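Local coordinates for lumazine protein (PDB 3A3B) that binds a flavin or lumazine chromophore and probably serves as the antenna that shifts bacterial luciferase emission to shorter wavelength, at residues A97-I102 / N179-N184; M42-C47 / V81-R86; D19-H24 / D62-I67. All coordinates share one frame; numbering follows the deposited sequence.

Three contacts meet one FMN at different points along its length. Interaction 3 (19-24 with 62-67) holds the pyrimidine end of the isoalloxazine, through N3 and O2, while interaction 1 (97-102 with 179-184) holds the ribityl hydroxyl O4' and lies in the predicted second lumazine-binding repeat. Interaction 2 lies in the first barrel, with Cys47 SG 3.5 Å from FMN O4'. The centres of interactions 1 and 2 are about 11 Å apart, and Asn179 ND2 probably donates to Asn45 O at 3.1 Å. Interactions 2 and 3 share a barrel and meet where Cys47 SG packs 3.9 Å from Ala66 CB. Interactions 1 and 3, about 20 Å apart between centres, do not touch; the ligand spans them.

Interaction 1: A97-I102 / N179-N184; sequences ALTGNI and NVETLN. With FMN (flavin mononucleotide), chain C.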
loop_
_atom_site.group_PDB
_atom_site.type_symbol
_atom_site.label_atom_id
_atom_site.label_comp_id
_atom_site.label_asym_id
_atom_site.label_seq_id
_atom_site.Cartn_x
_atom_site.Cartn_y
_atom_site.Cartn_z
ATOM N N ALA A 97 6.785 -9.325 -8.639
ATOM C CA ALA A 97 5.489 -9.914 -8.270
ATOM C C ALA A 97 5.188 -9.947 -6.771
ATOM O O ALA A 97 6.018 -10.381 -5.957
ATOM C CB ALA A 97 5.347 -11.305 -8.866
ATOM N N LEU A 98 3.995 -9.474 -6.426
ATOM C CA LEU A 98 3.578 -9.342 -5.055
ATOM C C LEU A 98 2.495 -10.376 -4.768
ATOM O O LEU A 98 1.652 -10.668 -5.622
ATOM C CB LEU A 98 3.061 -7.912 -4.761
ATOM C CG LEU A 98 4.016 -6.719 -4.895
ATOM C CD1 LEU A 98 3.315 -5.405 -4.552
ATOM C CD2 LEU A 98 5.307 -6.889 -4.067
ATOM N N THR A 99 2.517 -10.906 -3.551
ATOM C CA THR A 99 1.501 -11.842 -3.134
ATOM C C THR A 99 0.338 -11.190 -2.396
ATOM O O THR A 99 -0.763 -11.778 -2.342
ATOM C CB THR A 99 2.096 -12.979 -2.276
ATOM O OG1 THR A 99 2.422 -12.470 -0.976
ATOM C CG2 THR A 99 3.358 -13.560 -2.922
ATOM N N GLY A 100 0.550 -10.004 -1.802
ATOM C CA GLY A 100 -0.506 -9.383 -1.028
ATOM C C GLY A 100 -0.510 -9.793 0.428
ATOM O O GLY A 100 -1.388 -9.390 1.201
ATOM N N ASN A 101 0.510 -10.580 0.801
ATOM C CA ASN A 101 0.769 -10.925 2.213
ATOM C C ASN A 101 1.748 -9.900 2.772
ATOM O O ASN A 101 2.929 -9.963 2.488
ATOM C CB ASN A 101 1.323 -12.369 2.335
ATOM C CG ASN A 101 1.411 -12.831 3.790
ATOM O OD1 ASN A 101 0.426 -12.803 4.511
ATOM N ND2 ASN A 101 2.605 -13.212 4.227
ATOM N N ILE A 102 1.241 -8.929 3.539
ATOM C CA ILE A 102 2.064 -7.878 4.112
ATOM C C ILE A 102 2.918 -8.503 5.210
ATOM O O ILE A 102 2.383 -9.159 6.092
ATOM C CB ILE A 102 1.225 -6.726 4.718
ATOM C CG1 ILE A 102 0.433 -5.945 3.622
ATOM C CG2 ILE A 102 2.099 -5.753 5.535
ATOM C CD1 ILE A 102 1.193 -5.565 2.411
ATOM N N ASN A 179 2.585 -0.354 4.571
ATOM C CA ASN A 179 2.668 -1.801 4.512
ATOM C C ASN A 179 3.861 -2.210 3.672
ATOM O O ASN A 179 4.004 -1.761 2.533
ATOM C CB ASN A 179 1.390 -2.326 3.839
ATOM C CG ASN A 179 0.174 -1.978 4.610
ATOM O OD1 ASN A 179 0.229 -1.930 5.850
ATOM N ND2 ASN A 179 -0.952 -1.715 3.908
ATOM N N VAL A 180 4.696 -3.095 4.184
ATOM C CA VAL A 180 5.831 -3.606 3.392
ATOM C C VAL A 180 5.665 -5.093 3.060
ATOM O O VAL A 180 5.215 -5.881 3.901
ATOM C CB VAL A 180 7.228 -3.264 4.025
ATOM C CG1 VAL A 180 7.205 -3.288 5.520
ATOM C CG2 VAL A 180 8.350 -4.171 3.456
ATOM N N GLU A 181 5.983 -5.462 1.817
ATOM C CA GLU A 181 6.084 -6.856 1.452
ATOM C C GLU A 181 7.477 -7.102 0.928
ATOM O O GLU A 181 7.853 -6.551 -0.114
ATOM C CB GLU A 181 5.040 -7.292 0.398
ATOM C CG GLU A 181 5.109 -8.826 0.063
ATOM C CD GLU A 181 4.067 -9.302 -0.974
ATOM O OE1 GLU A 181 3.059 -8.596 -1.265
ATOM O OE2 GLU A 181 4.235 -10.422 -1.470
ATOM N N THR A 182 8.221 -7.922 1.677
ATOM C CA THR A 182 9.555 -8.386 1.283
ATOM C C THR A 182 9.372 -9.539 0.297
ATOM O O THR A 182 8.419 -10.298 0.405
ATOM C CB THR A 182 10.508 -8.715 2.531
ATOM O OG1 THR A 182 9.814 -9.449 3.557
ATOM C CG2 THR A 182 10.989 -7.443 3.158
ATOM N N LEU A 183 10.250 -9.640 -0.696
ATOM C CA LEU A 183 10.079 -10.600 -1.802
ATOM C C LEU A 183 11.097 -11.754 -1.758
ATOM O O LEU A 183 12.015 -11.715 -0.948
ATOM C CB LEU A 183 10.105 -9.853 -3.140
ATOM C CG LEU A 183 9.044 -8.750 -3.111
ATOM C CD1 LEU A 183 9.039 -7.942 -4.380
ATOM C CD2 LEU A 183 7.667 -9.362 -2.812
ATOM N N ASN A 184 10.898 -12.791 -2.583
ATOM C CA ASN A 184 11.869 -13.904 -2.723
ATOM C C ASN A 184 11.962 -14.821 -1.488
ATOM O O ASN A 184 12.799 -14.612 -0.601
ATOM C CB ASN A 184 13.275 -13.379 -3.088
ATOM C CG ASN A 184 13.447 -13.132 -4.584
ATOM O OD1 ASN A 184 13.428 -14.075 -5.386
ATOM N ND2 ASN A 184 13.649 -11.861 -4.967
HETATM N N1 FMN C . -7.580 -9.930 5.515
HETATM C C2 FMN C . -8.547 -9.114 5.978
HETATM O O2 FMN C . -8.387 -8.533 7.031
HETATM N N3 FMN C . -9.708 -8.966 5.253
HETATM C C4 FMN C . -9.874 -9.599 4.051
HETATM O O4 FMN C . -10.808 -9.214 3.332
HETATM C C4A FMN C . -8.876 -10.442 3.587
HETATM N N5 FMN C . -8.986 -11.155 2.414
HETATM C C5A FMN C . -7.929 -11.958 2.005
HETATM C C6 FMN C . -8.053 -12.680 0.831
HETATM C C7 FMN C . -7.058 -13.526 0.353
HETATM C C7M FMN C . -7.405 -14.524 -0.736
HETATM C C8 FMN C . -5.900 -13.668 1.109
HETATM C C8M FMN C . -4.860 -14.665 0.657
HETATM C C9 FMN C . -5.751 -12.959 2.319
HETATM C C9A FMN C . -6.776 -12.089 2.766
HETATM N N10 FMN C . -6.686 -11.410 3.950
HETATM C C10 FMN C . -7.714 -10.594 4.343
HETATM C "C1'" FMN C . -5.472 -11.494 4.853
HETATM C "C2'" FMN C . -4.480 -10.327 4.631
HETATM O "O2'" FMN C . -4.010 -10.314 3.302
HETATM C "C3'" FMN C . -3.297 -10.584 5.565
HETATM O "O3'" FMN C . -3.834 -10.625 6.871
HETATM C "C4'" FMN C . -2.157 -9.543 5.507
HETATM O "O4'" FMN C . -1.684 -9.339 4.216
HETATM C "C5'" FMN C . -0.873 -10.248 5.898
HETATM O "O5'" FMN C . -0.708 -10.139 7.239
HETATM P P FMN C . -0.700 -11.460 8.209
HETATM O O1P FMN C . -0.117 -10.784 9.427
HETATM O O2P FMN C . 0.107 -12.651 7.705
HETATM O O3P FMN C . -2.142 -11.890 8.422
#
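Glu181 reaches from the last strand of the second six-stranded antiparallel barrel to hold the linker that leads into it, residues 97-102, by its backbone. OE2 accepts from Thr99 N at 2.7 Å through its syn lone pair, in a nearly straight bond. The same oxygen takes the hydroxyl OG1 of Thr99 at 2.8 Å, this time from above the carboxylate plane. OE1 receives Gly100 N at 2.9 Å on the syn side, 30° out of plane. Three donors from two consecutive residues thus fix the rotation of the carboxylate. Glu181 spans the gap because CG stands opposite the backbone N (chi1 -177°) and the chain runs straight on to CD.

Around this grip the side chains pack. Leu98 CD2 makes an apolar contact with Leu183 CD2 at 3.6 Å, the two side chains crossing at a slant, and Leu98 CB rests against Glu181 OE1. Farther along, the CD1 branch of Ile102 packs on Asn179 CB at 3.5 Å, roughly at right angles. The amide beyond that CB is anchored to Thr71 N and Asn45 O of the first repeat, so Asn179, on this strand, also ties the two barrels together.

Two further features shape the linker next to the flavin. Thr99 OG1 accepts from Asn101 N at 3.2 Å, forming an ST turn, and Gly100, with positive phi, adopts a backbone shape in which a CB would press against the preceding carbonyl. Beyond this turn, Ile102 N donates to FMN O4' at 3.0 Å, with 168° at the hydrogen.

Interaction 2: M42-C47 / V81-R86; sequences MLVNGC and VNLEVR. With FMN (flavin mononucleotide), chain C.
Met42-Val44 and Val81-Glu84 are neighbouring strands of the first six-stranded antiparallel barrel; the axes of these short segments approach to 4.9 Å, with N-to-C directions at 165°. The backbone bonds establish the register. Leu43 and Glu84 form a hydrogen-bonded pair: Leu43 N donates to Glu84 O at 2.8 Å in a nearly straight bond, and Glu84 N returns to Leu43 O. Val44 and Leu83 form the adjacent non-hydrogen-bonded pair, flanked by CA-H...O contacts, including Val44 CA to Asn82 O at 3.4 Å.

Asn45 extends the pairing past the strand end. Its N donates to Asn82 O at 3.0 Å, while its side-chain OD1 takes the place of a backbone carbonyl and accepts from Asn82 N, also at 3.0 Å. That donor stands 42° out of the amide plane. With chi1 at -75°, CG lies opposite the carbonyl carbon, which carries the amide across Val81. Gly46 N donates to a water that makes a weak bond to Asn82 O. Asn82 itself turns its amide to Asn168 N and Asn141 O of the second repeat.

Apolar contacts occupy the face bearing Val44 and Leu83. Val44 CG1 meets Val81 CG2 at 3.9 Å in a slanting approach. Met42, its chain bent at chi3, sets its terminal methyl CE against both Leu83 CB and Val85 CG2. On the face of Leu43 and Glu84, the two side chains run alongside each other, and the Glu84 carboxylate is held by Lys3 N and Gly4 N.

A tight beta hairpin with a type I' turn joins strands 41-44 and 47-55 and delivers Cys47 to the flavin site; it is closed by the reciprocal bonds Val44 N to Cys47 O and Cys47 N to Val44 O, both 2.9 Å.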
loop_
_atom_site.group_PDB
_atom_site.type_symbol
_atom_site.label_atom_id
_atom_site.label_comp_id
_atom_site.label_asym_id
_atom_site.label_seq_id
_atom_site.Cartn_x
_atom_site.Cartn_y
_atom_site.Cartn_z
ATOM N N MET A 42 -8.364 -8.388 -4.141
ATOM C CA MET A 42 -7.505 -7.428 -4.854
ATOM C C MET A 42 -6.514 -6.826 -3.873
ATOM O O MET A 42 -6.576 -7.137 -2.699
ATOM C CB MET A 42 -8.385 -6.362 -5.519
ATOM C CG MET A 42 -9.144 -5.506 -4.519
ATOM S SD MET A 42 -10.057 -4.228 -5.362
ATOM C CE MET A 42 -8.727 -3.144 -5.944
ATOM N N LEU A 43 -5.605 -5.965 -4.335
ATOM C CA LEU A 43 -4.657 -5.350 -3.413
ATOM C C LEU A 43 -5.071 -3.949 -3.028
ATOM O O LEU A 43 -5.369 -3.104 -3.888
ATOM C CB LEU A 43 -3.212 -5.351 -3.976
ATOM C CG LEU A 43 -2.539 -6.733 -4.175
ATOM C CD1 LEU A 43 -1.024 -6.526 -4.378
ATOM C CD2 LEU A 43 -2.716 -7.673 -2.980
ATOM N N VAL A 44 -5.092 -3.688 -1.722
ATOM C CA VAL A 44 -5.312 -2.336 -1.228
ATOM C C VAL A 44 -4.091 -1.983 -0.354
ATOM O O VAL A 44 -3.854 -2.616 0.670
ATOM C CB VAL A 44 -6.596 -2.192 -0.353
ATOM C CG1 VAL A 44 -6.758 -0.725 0.084
ATOM C CG2 VAL A 44 -7.914 -2.716 -1.117
ATOM N N ASN A 45 -3.380 -0.929 -0.723
ATOM C CA ASN A 45 -2.055 -0.655 -0.148
ATOM C C ASN A 45 -1.186 -1.922 -0.077
ATOM O O ASN A 45 -0.447 -2.128 0.898
ATOM C CB ASN A 45 -2.163 0.026 1.226
ATOM C CG ASN A 45 -2.553 1.500 1.126
ATOM O OD1 ASN A 45 -2.333 2.164 0.108
ATOM N ND2 ASN A 45 -3.116 2.020 2.196
ATOM N N GLY A 46 -1.270 -2.754 -1.136
ATOM C CA GLY A 46 -0.447 -3.936 -1.252
ATOM C C GLY A 46 -0.989 -5.122 -0.456
ATOM O O GLY A 46 -0.380 -6.167 -0.451
ATOM N N CYS A 47 -2.136 -4.964 0.212
ATOM C CA CYS A 47 -2.676 -6.045 1.054
ATOM C C CYS A 47 -3.870 -6.761 0.369
ATOM O O CYS A 47 -4.802 -6.079 -0.123
ATOM C CB CYS A 47 -3.073 -5.467 2.438
ATOM S SG CYS A 47 -3.882 -6.648 3.582
ATOM N N VAL A 81 -5.583 5.503 -1.053
ATOM C CA VAL A 81 -5.021 4.154 -0.922
ATOM C C VAL A 81 -4.750 3.637 -2.337
ATOM O O VAL A 81 -5.459 3.990 -3.294
ATOM C CB VAL A 81 -5.996 3.164 -0.198
ATOM C CG1 VAL A 81 -6.392 3.697 1.180
ATOM C CG2 VAL A 81 -7.237 2.949 -1.025
ATOM N N ASN A 82 -3.740 2.813 -2.463
ATOM C CA ASN A 82 -3.367 2.285 -3.770
ATOM C C ASN A 82 -4.208 1.084 -4.096
ATOM O O ASN A 82 -4.496 0.276 -3.224
ATOM C CB ASN A 82 -1.920 1.858 -3.722
ATOM C CG ASN A 82 -0.993 3.015 -3.580
ATOM O OD1 ASN A 82 -1.329 4.121 -4.012
ATOM N ND2 ASN A 82 0.204 2.789 -2.977
ATOM N N LEU A 83 -4.612 0.968 -5.349
ATOM C CA LEU A 83 -5.425 -0.174 -5.762
ATOM C C LEU A 83 -4.792 -0.944 -6.878
ATOM O O LEU A 83 -4.232 -0.338 -7.805
ATOM C CB LEU A 83 -6.797 0.314 -6.178
ATOM C CG LEU A 83 -7.575 1.221 -5.202
ATOM C CD1 LEU A 83 -8.804 1.848 -5.968
ATOM C CD2 LEU A 83 -8.094 0.381 -4.000
ATOM N N GLU A 84 -4.898 -2.276 -6.819
ATOM C CA GLU A 84 -4.499 -3.107 -7.917
ATOM C C GLU A 84 -5.380 -4.381 -7.966
ATOM O O GLU A 84 -5.484 -5.130 -6.984
ATOM C CB GLU A 84 -3.028 -3.515 -7.818
ATOM C CG GLU A 84 -2.619 -4.351 -9.040
ATOM C CD GLU A 84 -1.211 -4.908 -9.047
ATOM O OE1 GLU A 84 -0.428 -4.765 -8.067
ATOM O OE2 GLU A 84 -0.895 -5.541 -10.075
ATOM N N VAL A 85 -5.995 -4.591 -9.127
ATOM C CA VAL A 85 -6.810 -5.786 -9.426
ATOM C C VAL A 85 -5.860 -6.846 -10.027
ATOM O O VAL A 85 -4.909 -6.501 -10.731
ATOM C CB VAL A 85 -8.006 -5.410 -10.346
ATOM C CG1 VAL A 85 -8.899 -6.616 -10.710
ATOM C CG2 VAL A 85 -8.862 -4.395 -9.632
ATOM N N ARG A 86 -6.088 -8.113 -9.691
ATOM C CA ARG A 86 -5.166 -9.202 -10.056
ATOM C C ARG A 86 -5.146 -9.348 -11.562
ATOM O O ARG A 86 -6.227 -9.376 -12.184
ATOM C CB ARG A 86 -5.637 -10.506 -9.397
ATOM C CG ARG A 86 -4.692 -11.700 -9.451
ATOM C CD ARG A 86 -5.226 -12.824 -8.580
ATOM N NE ARG A 86 -6.704 -12.831 -8.490
ATOM C CZ ARG A 86 -7.527 -13.267 -9.453
ATOM N NH1 ARG A 86 -8.845 -13.228 -9.263
ATOM N NH2 ARG A 86 -7.042 -13.733 -10.607
HETATM N N1 FMN C . -7.580 -9.930 5.515
HETATM C C2 FMN C . -8.547 -9.114 5.978
HETATM O O2 FMN C . -8.387 -8.533 7.031
HETATM N N3 FMN C . -9.708 -8.966 5.253
HETATM C C4 FMN C . -9.874 -9.599 4.051
HETATM O O4 FMN C . -10.808 -9.214 3.332
HETATM C C4A FMN C . -8.876 -10.442 3.587
HETATM N N5 FMN C . -8.986 -11.155 2.414
HETATM C C5A FMN C . -7.929 -11.958 2.005
HETATM C C6 FMN C . -8.053 -12.680 0.831
HETATM C C7 FMN C . -7.058 -13.526 0.353
HETATM C C7M FMN C . -7.405 -14.524 -0.736
HETATM C C8 FMN C . -5.900 -13.668 1.109
HETATM C C8M FMN C . -4.860 -14.665 0.657
HETATM C C9 FMN C . -5.751 -12.959 2.319
HETATM C C9A FMN C . -6.776 -12.089 2.766
HETATM N N10 FMN C . -6.686 -11.410 3.950
HETATM C C10 FMN C . -7.714 -10.594 4.343
HETATM C "C1'" FMN C . -5.472 -11.494 4.853
HETATM C "C2'" FMN C . -4.480 -10.327 4.631
HETATM O "O2'" FMN C . -4.010 -10.314 3.302
HETATM C "C3'" FMN C . -3.297 -10.584 5.565
HETATM O "O3'" FMN C . -3.834 -10.625 6.871
HETATM C "C4'" FMN C . -2.157 -9.543 5.507
HETATM O "O4'" FMN C . -1.684 -9.339 4.216
HETATM C "C5'" FMN C . -0.873 -10.248 5.898
HETATM O "O5'" FMN C . -0.708 -10.139 7.239
HETATM P P FMN C . -0.700 -11.460 8.209
HETATM O O1P FMN C . -0.117 -10.784 9.427
HETATM O O2P FMN C . 0.107 -12.651 7.705
HETATM O O3P FMN C . -2.142 -11.890 8.422
HETATM O O HOH W 1 -2.217 -1.994 -3.906
#

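Interaction 3: D19-H24 / D62-I67; sequences DDTQRH and DIDQAI. With FMN (flavin mononucleotide), chain C.
Arg23 grips the carboxylate of Asp62 side-on in a salt bridge, one nitrogen to each oxygen. NE meets OD1 of Asp62 at 2.7 Å, nearly straight and 2° from the guanidinium plane, and NH2 reaches OD2 at 2.9 Å. The two flat groups are nonetheless turned 34° against each other. The bend of Arg23 at chi3 (-74°) brings NE over to the carboxylate.

Next to this pair, Gln22 and Ile63 form an antiparallel hydrogen-bonded pair: Ile63 N donates to Gln22 O at 2.6 Å, and Gln22 N to Ile63 O. Ile63 CG1 lies over a face of the His24 ring in a CH-pi contact, 4.2 Å from its centroid. Ile67 sets CD1 crosswise against Gln22 CG, while Thr21 and Asp64 lie alongside one another, with OG1 of Thr21 near CB of Asp64.

Beyond the strand, a type I turn from Asp64 to Ile67 points the amides of Asp64 and Ala66 toward FMN O2, which accepts both, Ala66 N at 2.8 Å, while FMN N3 donates to Asp62 O. This backbone reading of the pyrimidine edge by a barrel strand end and the turn that follows it marks the flavin site of the lumazine-binding fold.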
loop_
_atom_site.group_PDB
_atom_site.type_symbol
_atom_site.label_atom_id
_atom_site.label_comp_id
_atom_site.label_asym_id
_atom_site.label_seq_id
_atom_site.Cartn_x
_atom_site.Cartn_y
_atom_site.Cartn_z
ATOM N N ASP A 19 -15.420 -4.263 16.883
ATOM C CA ASP A 19 -14.821 -5.399 17.653
ATOM C C ASP A 19 -13.583 -6.085 17.035
ATOM O O ASP A 19 -13.681 -7.215 16.515
ATOM C CB ASP A 19 -15.891 -6.430 18.084
ATOM C CG ASP A 19 -15.417 -7.341 19.246
ATOM O OD1 ASP A 19 -15.148 -6.823 20.369
ATOM O OD2 ASP A 19 -15.317 -8.581 19.028
ATOM N N ASP A 20 -12.421 -5.423 17.135
ATOM C CA ASP A 20 -11.188 -5.804 16.384
ATOM C C ASP A 20 -11.428 -6.134 14.892
ATOM O O ASP A 20 -10.827 -7.064 14.326
ATOM C CB ASP A 20 -10.371 -6.904 17.107
ATOM C CG ASP A 20 -9.098 -6.343 17.804
ATOM O OD1 ASP A 20 -8.021 -6.217 17.142
ATOM O OD2 ASP A 20 -9.179 -6.034 19.024
ATOM N N THR A 21 -12.344 -5.376 14.296
ATOM C CA THR A 21 -12.634 -5.392 12.874
ATOM C C THR A 21 -12.991 -3.954 12.498
ATOM O O THR A 21 -13.501 -3.185 13.321
ATOM C CB THR A 21 -13.829 -6.334 12.533
ATOM O OG1 THR A 21 -13.518 -7.686 12.906
ATOM C CG2 THR A 21 -14.104 -6.333 11.065
ATOM N N GLN A 22 -12.716 -3.589 11.244
ATOM C CA GLN A 22 -13.128 -2.311 10.704
ATOM C C GLN A 22 -13.578 -2.532 9.288
ATOM O O GLN A 22 -12.937 -3.269 8.561
ATOM C CB GLN A 22 -11.972 -1.300 10.677
ATOM C CG GLN A 22 -11.440 -0.876 12.053
ATOM C CD GLN A 22 -10.294 0.117 11.946
ATOM O OE1 GLN A 22 -9.903 0.514 10.852
ATOM N NE2 GLN A 22 -9.722 0.493 13.087
ATOM N N ARG A 23 -14.674 -1.890 8.915
ATOM C CA ARG A 23 -15.140 -1.897 7.534
ATOM C C ARG A 23 -14.770 -0.567 6.881
ATOM O O ARG A 23 -15.203 0.508 7.327
ATOM C CB ARG A 23 -16.641 -2.119 7.461
ATOM C CG ARG A 23 -17.153 -2.147 6.037
ATOM C CD ARG A 23 -18.511 -2.769 5.868
ATOM N NE ARG A 23 -18.512 -4.215 6.000
ATOM C CZ ARG A 23 -19.523 -4.992 5.622
ATOM N NH1 ARG A 23 -20.605 -4.440 5.078
ATOM N NH2 ARG A 23 -19.454 -6.303 5.798
ATOM N N HIS A 24 -13.963 -0.648 5.823
ATOM C CA HIS A 24 -13.590 0.552 5.035
ATOM C C HIS A 24 -14.380 0.558 3.737
ATOM O O HIS A 24 -14.333 -0.431 2.998
ATOM C CB HIS A 24 -12.084 0.515 4.736
ATOM C CG HIS A 24 -11.219 0.787 5.937
ATOM N ND1 HIS A 24 -11.447 0.211 7.171
ATOM C CD2 HIS A 24 -10.114 1.552 6.082
ATOM C CE1 HIS A 24 -10.517 0.609 8.024
ATOM N NE2 HIS A 24 -9.712 1.438 7.392
ATOM N N ASP A 62 -13.790 -5.674 4.742
ATOM C CA ASP A 62 -13.731 -5.821 6.210
ATOM C C ASP A 62 -12.290 -6.103 6.571
ATOM O O ASP A 62 -11.705 -7.018 6.056
ATOM C CB ASP A 62 -14.590 -6.996 6.701
ATOM C CG ASP A 62 -16.067 -6.668 6.726
ATOM O OD1 ASP A 62 -16.454 -5.565 7.168
ATOM O OD2 ASP A 62 -16.847 -7.540 6.319
ATOM N N ILE A 63 -11.714 -5.283 7.423
ATOM C CA ILE A 63 -10.342 -5.533 7.840
ATOM C C ILE A 63 -10.458 -6.216 9.176
ATOM O O ILE A 63 -10.872 -5.596 10.155
ATOM C CB ILE A 63 -9.502 -4.220 8.068
ATOM C CG1 ILE A 63 -9.670 -3.175 6.929
ATOM C CG2 ILE A 63 -8.011 -4.586 8.349
ATOM C CD1 ILE A 63 -9.422 -3.722 5.584
ATOM N N ASP A 64 -10.121 -7.478 9.214
ATOM C CA ASP A 64 -10.189 -8.222 10.461
ATOM C C ASP A 64 -8.923 -9.081 10.613
ATOM O O ASP A 64 -8.108 -8.769 11.449
ATOM C CB ASP A 64 -11.490 -9.034 10.550
ATOM C CG ASP A 64 -11.937 -9.583 9.210
ATOM O OD1 ASP A 64 -11.069 -10.001 8.416
ATOM O OD2 ASP A 64 -13.171 -9.574 8.950
ATOM N N GLN A 65 -8.742 -10.109 9.783
ATOM C CA GLN A 65 -7.484 -10.847 9.749
ATOM C C GLN A 65 -6.222 -9.971 9.609
ATOM O O GLN A 65 -5.177 -10.287 10.184
ATOM C CB GLN A 65 -7.517 -11.863 8.615
ATOM C CG GLN A 65 -6.242 -12.640 8.431
ATOM C CD GLN A 65 -6.343 -13.695 7.345
ATOM O OE1 GLN A 65 -7.331 -13.764 6.582
ATOM N NE2 GLN A 65 -5.317 -14.536 7.265
ATOM N N ALA A 66 -6.312 -8.877 8.853
ATOM C CA ALA A 66 -5.142 -7.999 8.604
ATOM C C ALA A 66 -4.977 -6.884 9.638
ATOM O O ALA A 66 -4.011 -6.106 9.582
ATOM C CB ALA A 66 -5.247 -7.391 7.166
ATOM N N ILE A 67 -5.924 -6.783 10.573
ATOM C CA ILE A 67 -6.095 -5.542 11.411
ATOM C C ILE A 67 -4.887 -5.156 12.301
ATOM O O ILE A 67 -4.684 -3.978 12.605
ATOM C CB ILE A 67 -7.392 -5.602 12.271
ATOM C CG1 ILE A 67 -7.847 -4.231 12.780
ATOM C CG2 ILE A 67 -7.184 -6.515 13.466
ATOM C CD1 ILE A 67 -8.599 -3.340 11.784
HETATM N N1 FMN C . -7.580 -9.930 5.515
HETATM C C2 FMN C . -8.547 -9.114 5.978
HETATM O O2 FMN C . -8.387 -8.533 7.031
HETATM N N3 FMN C . -9.708 -8.966 5.253
HETATM C C4 FMN C . -9.874 -9.599 4.051
HETATM O O4 FMN C . -10.808 -9.214 3.332
HETATM C C4A FMN C . -8.876 -10.442 3.587
HETATM N N5 FMN C . -8.986 -11.155 2.414
HETATM C C5A FMN C . -7.929 -11.958 2.005
HETATM C C6 FMN C . -8.053 -12.680 0.831
HETATM C C7 FMN C . -7.058 -13.526 0.353
HETATM C C7M FMN C . -7.405 -14.524 -0.736
HETATM C C8 FMN C . -5.900 -13.668 1.109
HETATM C C8M FMN C . -4.860 -14.665 0.657
HETATM C C9 FMN C . -5.751 -12.959 2.319
HETATM C C9A FMN C . -6.776 -12.089 2.766
HETATM N N10 FMN C . -6.686 -11.410 3.950
HETATM C C10 FMN C . -7.714 -10.594 4.343
HETATM C "C1'" FMN C . -5.472 -11.494 4.853
HETATM C "C2'" FMN C . -4.480 -10.327 4.631
HETATM O "O2'" FMN C . -4.010 -10.314 3.302
HETATM C "C3'" FMN C . -3.297 -10.584 5.565
HETATM O "O3'" FMN C . -3.834 -10.625 6.871
HETATM C "C4'" FMN C . -2.157 -9.543 5.507
HETATM O "O4'" FMN C . -1.684 -9.339 4.216
HETATM C "C5'" FMN C . -0.873 -10.248 5.898
HETATM O "O5'" FMN C . -0.708 -10.139 7.239
HETATM P P FMN C . -0.700 -11.460 8.209
HETATM O O1P FMN C . -0.117 -10.784 9.427
HETATM O O2P FMN C . 0.107 -12.651 7.705
HETATM O O3P FMN C . -2.142 -11.890 8.422
#